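Local coordinates for protein beta-1,4-mannanase (Cryptopygus antarcticus, PDB 4OOU) that hydrolyses the beta-1,4-mannosidic linkages within mannans, galactomannans and glucomannans, releasing mainly short manno-oligosaccharides, at residues S91-S96 against V100-S105; S150-Y155 against I222-S227. One frame throughout, in Å; residues are numbered along the deposited sequence.

Contact 1 of 2, residues S91-S96 against V100-S105; sequences SPAFDS and VTSTDS
The carbonyl oxygen of Thr103 takes the shortest polar bond of this contact, from the hydroxyl of Ser91: OG lies 2.6 Å from Thr103 O, standing above the carbonyl plane, 40° out of it. The same oxygen receives a CA-H...O contact from Pro92, its CA 3.2 Å from Thr103 O, so two consecutive residues converge on one acceptor just beyond the paired strands. Were Ser91 an alanine, Thr103 O would be likely to lose its hydroxyl donor, and the turn after the strand would be less firmly tied to 91-96. Ala93 makes both backbone bonds of the pairing. Its N donates to Ser102 O at 2.8 Å, and its O accepts from Thr101 N, also at 2.8 Å, with an N-H...O angle of 147°. Beside Ala93 CB the hydroxyls of Thr101 and Ser102 bond each other, OG1 to OG 3.0 Å. Where Phe94 pairs with Val100, Val100 CG2 sits over one face of the Phe94 ring, 3.8 Å from its centroid, in a CH-pi contact. Phe94 CG is turned opposite its own carbonyl carbon (chi1 -70°), which brings the CE2 side of the ring beneath that methyl. Pro92, which follows a cis peptide bond, adds its CG to the same methyl, 3.8 Å from Val100 CG2. Further along, Asp95 CB rests against Thr101 CG2, while its carboxylate oxygen OD1 turns back to Phe99 N in the connecting loop. Thr101 and Ser102 together face the single residue Ala93, a classic beta bulge in a two-stranded antiparallel hairpin, inserted between barrel strand 79-86 and helix 109-122 of this glycosyl hydrolase family 5 TIM barrel.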
ATOM      1  N   SER A  91     -12.825 -11.987  -3.726  1.00 36.97           N
ATOM      2  CA  SER A  91     -11.542 -12.675  -3.796  1.00 38.80           C
ATOM      3  C   SER A  91     -10.863 -12.891  -2.466  1.00 40.07           C
ATOM      4  O   SER A  91     -11.161 -12.180  -1.495  1.00 42.97           O
ATOM      5  CB  SER A  91     -10.595 -11.839  -4.602  1.00 43.32           C
ATOM      6  OG  SER A  91     -10.371 -12.488  -5.813  1.00 58.52           O
ATOM      7  N   PRO A  92      -9.955 -13.879  -2.387  1.00 37.82           N
ATOM      8  CA  PRO A  92      -9.805 -15.029  -3.252  1.00 39.78           C
ATOM      9  C   PRO A  92     -10.945 -16.023  -2.978  1.00 41.78           C
ATOM     10  O   PRO A  92     -11.648 -15.874  -1.973  1.00 42.83           O
ATOM     11  CB  PRO A  92      -8.478 -15.638  -2.799  1.00 40.30           C
ATOM     12  CG  PRO A  92      -8.345 -15.235  -1.373  1.00 39.58           C
ATOM     13  CD  PRO A  92      -8.933 -13.856  -1.328  1.00 37.55           C
ATOM     14  N   ALA A  93     -11.110 -17.044  -3.824  1.00 42.30           N
ATOM     15  CA  ALA A  93     -12.184 -18.031  -3.610  1.00 42.39           C
ATOM     16  C   ALA A  93     -11.745 -19.156  -2.653  1.00 42.29           C
ATOM     17  O   ALA A  93     -10.673 -19.753  -2.844  1.00 33.23           O
ATOM     18  CB  ALA A  93     -12.669 -18.605  -4.939  1.00 42.94           C
ATOM     19  N   PHE A  94     -12.591 -19.409  -1.637  1.00 42.61           N
ATOM     20  CA  PHE A  94     -12.375 -20.457  -0.621  1.00 41.48           C
ATOM     21  C   PHE A  94     -13.360 -21.608  -0.757  1.00 42.77           C
ATOM     22  O   PHE A  94     -14.550 -21.397  -0.970  1.00 36.69           O
ATOM     23  CB  PHE A  94     -12.550 -19.896   0.803  1.00 41.64           C
ATOM     24  CG  PHE A  94     -11.459 -18.944   1.233  1.00 41.39           C
ATOM     25  CD1 PHE A  94     -11.613 -17.580   1.080  1.00 37.90           C
ATOM     26  CD2 PHE A  94     -10.271 -19.424   1.788  1.00 40.78           C
ATOM     27  CE1 PHE A  94     -10.617 -16.723   1.456  1.00 36.65           C
ATOM     28  CE2 PHE A  94      -9.272 -18.558   2.179  1.00 37.57           C
ATOM     29  CZ  PHE A  94      -9.447 -17.213   2.015  1.00 37.42           C
ATOM     30  N   ASP A  95     -12.868 -22.836  -0.586  1.00 48.81           N
ATOM     31  CA  ASP A  95     -13.765 -24.007  -0.454  1.00 47.77           C
ATOM     32  C   ASP A  95     -14.352 -24.070   0.957  1.00 44.34           C
ATOM     33  O   ASP A  95     -13.980 -23.287   1.817  1.00 47.58           O
ATOM     34  CB  ASP A  95     -13.021 -25.309  -0.777  1.00 46.12           C
ATOM     35  CG  ASP A  95     -11.959 -25.653   0.247  1.00 43.53           C
ATOM     36  OD1 ASP A  95     -12.121 -25.404   1.465  1.00 40.87           O
ATOM     37  OD2 ASP A  95     -10.960 -26.218  -0.185  1.00 42.77           O
ATOM     38  N   SER A  96     -15.239 -25.023   1.191  1.00 46.39           N
ATOM     39  CA  SER A  96     -15.903 -25.172   2.493  1.00 50.27           C
ATOM     40  C   SER A  96     -14.957 -25.434   3.670  1.00 51.26           C
ATOM     41  O   SER A  96     -15.294 -25.077   4.801  1.00 56.20           O
ATOM     42  CB  SER A  96     -16.950 -26.288   2.424  1.00 52.76           C
ATOM     43  OG  SER A  96     -16.453 -27.379   1.665  1.00 56.73           O
ATOM     44  N   VAL A 100      -7.981 -22.038  -0.290  1.00 48.94           N
ATOM     45  CA  VAL A 100      -8.218 -21.229  -1.495  1.00 50.67           C
ATOM     46  C   VAL A 100      -8.229 -22.145  -2.701  1.00 42.36           C
ATOM     47  O   VAL A 100      -7.290 -22.908  -2.906  1.00 38.61           O
ATOM     48  CB  VAL A 100      -7.180 -20.079  -1.651  1.00 53.50           C
ATOM     49  CG1 VAL A 100      -7.088 -19.584  -3.088  1.00 53.81           C
ATOM     50  CG2 VAL A 100      -7.555 -18.914  -0.740  1.00 56.79           C
ATOM     51  N   THR A 101      -9.304 -22.087  -3.474  1.00 42.51           N
ATOM     52  CA  THR A 101      -9.398 -22.868  -4.729  1.00 44.60           C
ATOM     53  C   THR A 101      -8.866 -22.075  -5.884  1.00 44.01           C
ATOM     54  O   THR A 101      -8.319 -22.637  -6.827  1.00 50.62           O
ATOM     55  CB  THR A 101     -10.851 -23.270  -5.102  1.00 44.70           C
ATOM     56  OG1 THR A 101     -11.654 -22.106  -5.378  1.00 41.07           O
ATOM     57  CG2 THR A 101     -11.490 -24.052  -3.996  1.00 47.65           C
ATOM     58  N   SER A 102      -9.076 -20.764  -5.828  1.00 42.99           N
ATOM     59  CA  SER A 102      -8.737 -19.897  -6.938  1.00 40.43           C
ATOM     60  C   SER A 102      -8.881 -18.403  -6.634  1.00 40.95           C
ATOM     61  O   SER A 102      -9.093 -17.929  -5.498  1.00 39.01           O
ATOM     62  CB  SER A 102      -9.586 -20.277  -8.156  1.00 39.95           C
ATOM     63  OG  SER A 102     -10.912 -20.531  -7.771  1.00 40.41           O
ATOM     64  N   THR A 103      -8.762 -17.676  -7.713  1.00 37.95           N
ATOM     65  CA  THR A 103      -8.675 -16.269  -7.694  1.00 40.91           C
ATOM     66  C   THR A 103     -10.105 -15.759  -7.367  1.00 41.66           C
ATOM     67  O   THR A 103     -10.323 -15.033  -6.410  1.00 39.22           O
ATOM     68  CB  THR A 103      -8.028 -15.875  -9.056  1.00 42.87           C
ATOM     69  OG1 THR A 103      -6.864 -15.048  -8.860  1.00 42.74           O
ATOM     70  CG2 THR A 103      -9.011 -15.284 -10.017  1.00 43.73           C
ATOM     71  N   ASP A 104     -11.095 -16.214  -8.105  1.00 39.56           N
ATOM     72  CA  ASP A 104     -12.474 -15.875  -7.802  1.00 35.54           C
ATOM     73  C   ASP A 104     -13.302 -16.925  -8.536  1.00 39.71           C
ATOM     74  O   ASP A 104     -12.785 -17.550  -9.467  1.00 48.24           O
ATOM     75  CB  ASP A 104     -12.780 -14.463  -8.261  1.00 33.78           C
ATOM     76  CG  ASP A 104     -12.731 -14.296  -9.761  1.00 30.92           C
ATOM     77  OD1 ASP A 104     -11.630 -14.364 -10.329  1.00 31.33           O
ATOM     78  OD2 ASP A 104     -13.790 -14.051 -10.379  1.00 28.50           O
ATOM     79  N   SER A 105     -14.538 -17.183  -8.117  1.00 39.22           N
ATOM     80  CA  SER A 105     -15.244 -18.368  -8.621  1.00 40.13           C
ATOM     81  C   SER A 105     -15.432 -18.307 -10.141  1.00 41.80           C
ATOM     82  O   SER A 105     -15.229 -19.327 -10.823  1.00 38.02           O
ATOM     83  CB  SER A 105     -16.576 -18.586  -7.909  1.00 39.70           C
ATOM     84  OG  SER A 105     -17.230 -17.348  -7.747  1.00 44.45           O
TER

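Contact 2 of 2, residues S150-Y155 against I222-S227; sequences SKLNSY and INWISS
Segments 150-155 and 222-227 are both helical and run roughly the same way, their axes 10.8 Å apart at closest approach and crossing at -31°. Leu152 and Ile225 have the nearest CA atoms, and no hydrogen bond joins the two backbones or their side chains. Leu152 fills the interval with its two methyls: CD1 meets Ile225 CG1 at 4.0 Å, the side chains crossing at about a right angle, and CD2 reaches Trp224 CB at 4.1 Å. Extending CG opposite the backbone N (chi1 -173°) carries this fork across to the second helix. Asn153 comes in at the edge of the indole, near its plane, with ND2 3.5 Å from Trp224 CZ3; amide and ring are turned 38° against each other. Trp224 also packs on Glu149 and makes a cation-pi contact with Lys269. These are neighbouring outer helices of the TIM barrel, 149-167 and 215-232, with Ile225 continuing onto Leu160 of the first. On the inner side, Ile222 and Ser226 of the second lie against strand 238-241, and the ring of Tyr155 of the first meets those of His85 and Phe132 in strands 79-86 and 126-133.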
ATOM      1  N   SER A 150      -0.881 -24.375   5.986  1.00 53.25           N
ATOM      2  CA  SER A 150      -1.336 -25.061   4.737  1.00 48.48           C
ATOM      3  C   SER A 150      -2.339 -24.217   3.960  1.00 43.62           C
ATOM      4  O   SER A 150      -2.313 -24.187   2.718  1.00 38.34           O
ATOM      5  CB  SER A 150      -1.921 -26.465   5.010  1.00 47.75           C
ATOM      6  OG  SER A 150      -3.040 -26.422   5.889  1.00 47.73           O
ATOM      7  N   LYS A 151      -3.212 -23.532   4.698  1.00 41.47           N
ATOM      8  CA  LYS A 151      -4.245 -22.720   4.087  1.00 42.85           C
ATOM      9  C   LYS A 151      -3.639 -21.486   3.438  1.00 42.79           C
ATOM     10  O   LYS A 151      -4.135 -21.005   2.418  1.00 45.13           O
ATOM     11  CB  LYS A 151      -5.305 -22.332   5.130  1.00 49.78           C
ATOM     12  CG  LYS A 151      -6.198 -23.480   5.630  1.00 49.39           C
ATOM     13  CD  LYS A 151      -7.174 -23.028   6.720  1.00 49.30           C
ATOM     14  CE  LYS A 151      -8.109 -24.156   7.181  1.00 49.32           C
ATOM     15  NZ  LYS A 151      -9.045 -23.774   8.278  1.00 48.95           N
ATOM     16  N   LEU A 152      -2.555 -20.973   4.015  1.00 43.82           N
ATOM     17  CA  LEU A 152      -1.832 -19.829   3.422  1.00 43.28           C
ATOM     18  C   LEU A 152      -1.190 -20.192   2.111  1.00 44.70           C
ATOM     19  O   LEU A 152      -1.269 -19.422   1.129  1.00 42.30           O
ATOM     20  CB  LEU A 152      -0.747 -19.306   4.366  1.00 43.32           C
ATOM     21  CG  LEU A 152      -0.005 -18.005   3.989  1.00 43.23           C
ATOM     22  CD1 LEU A 152      -0.893 -16.934   3.375  1.00 43.33           C
ATOM     23  CD2 LEU A 152       0.656 -17.439   5.229  1.00 42.96           C
ATOM     24  N   ASN A 153      -0.558 -21.368   2.096  1.00 41.70           N
ATOM     25  CA  ASN A 153      -0.001 -21.882   0.868  1.00 44.94           C
ATOM     26  C   ASN A 153      -1.069 -22.121  -0.202  1.00 43.16           C
ATOM     27  O   ASN A 153      -0.760 -22.054  -1.397  1.00 42.30           O
ATOM     28  CB  ASN A 153       0.814 -23.164   1.094  1.00 47.84           C
ATOM     29  CG  ASN A 153       2.174 -22.891   1.724  1.00 51.12           C
ATOM     30  OD1 ASN A 153       3.000 -22.141   1.181  1.00 51.88           O
ATOM     31  ND2 ASN A 153       2.418 -23.512   2.877  1.00 51.10           N
ATOM     32  N   SER A 154      -2.311 -22.394   0.191  1.00 39.61           N
ATOM     33  CA  SER A 154      -3.327 -22.571  -0.826  1.00 40.82           C
ATOM     34  C   SER A 154      -3.541 -21.217  -1.442  1.00 43.36           C
ATOM     35  O   SER A 154      -3.662 -21.102  -2.673  1.00 41.67           O
ATOM     36  CB  SER A 154      -4.628 -23.173  -0.281  1.00 41.02           C
ATOM     37  OG  SER A 154      -5.108 -22.456   0.819  1.00 37.95           O
ATOM     38  N   TYR A 155      -3.543 -20.178  -0.596  1.00 47.01           N
ATOM     39  CA  TYR A 155      -3.700 -18.809  -1.117  1.00 46.68           C
ATOM     40  C   TYR A 155      -2.578 -18.527  -2.099  1.00 43.35           C
ATOM     41  O   TYR A 155      -2.810 -18.126  -3.236  1.00 47.17           O
ATOM     42  CB  TYR A 155      -3.707 -17.741  -0.027  1.00 42.36           C
ATOM     43  CG  TYR A 155      -3.620 -16.337  -0.613  1.00 43.11           C
ATOM     44  CD1 TYR A 155      -4.652 -15.817  -1.399  1.00 42.86           C
ATOM     45  CD2 TYR A 155      -2.500 -15.528  -0.397  1.00 40.49           C
ATOM     46  CE1 TYR A 155      -4.573 -14.535  -1.948  1.00 40.36           C
ATOM     47  CE2 TYR A 155      -2.411 -14.262  -0.958  1.00 39.16           C
ATOM     48  CZ  TYR A 155      -3.451 -13.760  -1.727  1.00 38.30           C
ATOM     49  OH  TYR A 155      -3.358 -12.491  -2.273  1.00 32.18           O
ATOM     50  N   ILE A 222       2.961 -11.807   6.559  1.00 41.84           N
ATOM     51  CA  ILE A 222       3.397 -10.924   5.488  1.00 44.23           C
ATOM     52  C   ILE A 222       4.761 -11.383   4.916  1.00 41.32           C
ATOM     53  O   ILE A 222       4.984 -11.306   3.713  1.00 39.38           O
ATOM     54  CB  ILE A 222       3.128  -9.362   5.701  1.00 46.86           C
ATOM     55  CG1 ILE A 222       4.266  -8.508   5.161  1.00 45.47           C
ATOM     56  CG2 ILE A 222       2.736  -8.907   7.127  1.00 47.44           C
ATOM     57  CD1 ILE A 222       5.265  -8.137   6.205  1.00 48.75           C
ATOM     58  N   ASN A 223       5.613 -11.951   5.754  1.00 43.90           N
ATOM     59  CA  ASN A 223       6.876 -12.549   5.288  1.00 44.32           C
ATOM     60  C   ASN A 223       6.645 -13.618   4.218  1.00 41.80           C
ATOM     61  O   ASN A 223       7.176 -13.513   3.100  1.00 39.00           O
ATOM     62  CB  ASN A 223       7.656 -13.131   6.483  1.00 45.65           C
ATOM     63  CG  ASN A 223       8.993 -13.755   6.089  1.00 44.70           C
ATOM     64  OD1 ASN A 223       9.271 -14.907   6.454  1.00 39.11           O
ATOM     65  ND2 ASN A 223       9.835 -12.992   5.360  1.00 41.68           N
ATOM     66  N   TRP A 224       5.808 -14.604   4.538  1.00 38.07           N
ATOM     67  CA  TRP A 224       5.525 -15.665   3.585  1.00 38.48           C
ATOM     68  C   TRP A 224       4.968 -15.096   2.297  1.00 39.06           C
ATOM     69  O   TRP A 224       5.331 -15.554   1.208  1.00 35.44           O
ATOM     70  CB  TRP A 224       4.531 -16.679   4.130  1.00 38.84           C
ATOM     71  CG  TRP A 224       5.100 -17.616   5.120  1.00 44.75           C
ATOM     72  CD1 TRP A 224       5.997 -17.321   6.081  1.00 45.08           C
ATOM     73  CD2 TRP A 224       4.779 -19.006   5.280  1.00 51.82           C
ATOM     74  NE1 TRP A 224       6.267 -18.424   6.834  1.00 48.32           N
ATOM     75  CE2 TRP A 224       5.532 -19.478   6.371  1.00 50.47           C
ATOM     76  CE3 TRP A 224       3.925 -19.898   4.607  1.00 56.38           C
ATOM     77  CZ2 TRP A 224       5.472 -20.813   6.819  1.00 54.64           C
ATOM     78  CZ3 TRP A 224       3.867 -21.239   5.048  1.00 59.17           C
ATOM     79  CH2 TRP A 224       4.636 -21.674   6.150  1.00 57.75           C
ATOM     80  N   ILE A 225       4.074 -14.107   2.409  1.00 39.99           N
ATOM     81  CA  ILE A 225       3.422 -13.591   1.219  1.00 39.55           C
ATOM     82  C   ILE A 225       4.378 -12.830   0.297  1.00 38.32           C
ATOM     83  O   ILE A 225       4.383 -13.062  -0.918  1.00 32.37           O
ATOM     84  CB  ILE A 225       2.196 -12.758   1.575  1.00 43.01           C
ATOM     85  CG1 ILE A 225       1.117 -13.664   2.174  1.00 43.91           C
ATOM     86  CG2 ILE A 225       1.623 -12.094   0.330  1.00 43.73           C
ATOM     87  CD1 ILE A 225      -0.011 -12.893   2.839  1.00 44.46           C
ATOM     88  N   SER A 226       5.197 -11.946   0.877  1.00 40.37           N
ATOM     89  CA  SER A 226       6.248 -11.242   0.129  1.00 40.45           C
ATOM     90  C   SER A 226       7.202 -12.237  -0.517  1.00 43.99           C
ATOM     91  O   SER A 226       7.626 -12.081  -1.676  1.00 40.31           O
ATOM     92  CB  SER A 226       7.049 -10.352   1.065  1.00 42.51           C
ATOM     93  OG  SER A 226       8.081  -9.672   0.386  1.00 40.85           O
ATOM     94  N   SER A 227       7.547 -13.277   0.238  1.00 43.52           N
ATOM     95  CA  SER A 227       8.526 -14.187  -0.268  1.00 43.18           C
ATOM     96  C   SER A 227       8.041 -14.708  -1.601  1.00 42.98           C
ATOM     97  O   SER A 227       8.837 -14.842  -2.525  1.00 45.21           O
ATOM     98  CB  SER A 227       8.820 -15.341   0.684  1.00 41.63           C
ATOM     99  OG  SER A 227       9.720 -16.235   0.021  1.00 41.80           O
TER

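How the contacts relate
Helix 149-167 links the two contacts, whose centres lie 15 Å apart: contact 2 places one flank of it against helix 215-232, while the hairpin of contact 1 packs elsewhere on its surface. At that junction Val100 N is 3.1 Å from Ser154 OG, a probable hydrogen bond. Pro92 CG packs on Tyr155 CD1 at 3.7 Å, and Tyr155 OH bonds His85 NE2. The start of the helix supplies Ser150 and Lys151 to the substrate-binding site. The nearest side-chain atoms of Phe94 in contact 1 and Lys151 are about 6 Å apart, those of Phe94 and Asn144, another substrate-binding residue, about 7 Å, and those of Leu152 and Asn144 about 9 Å.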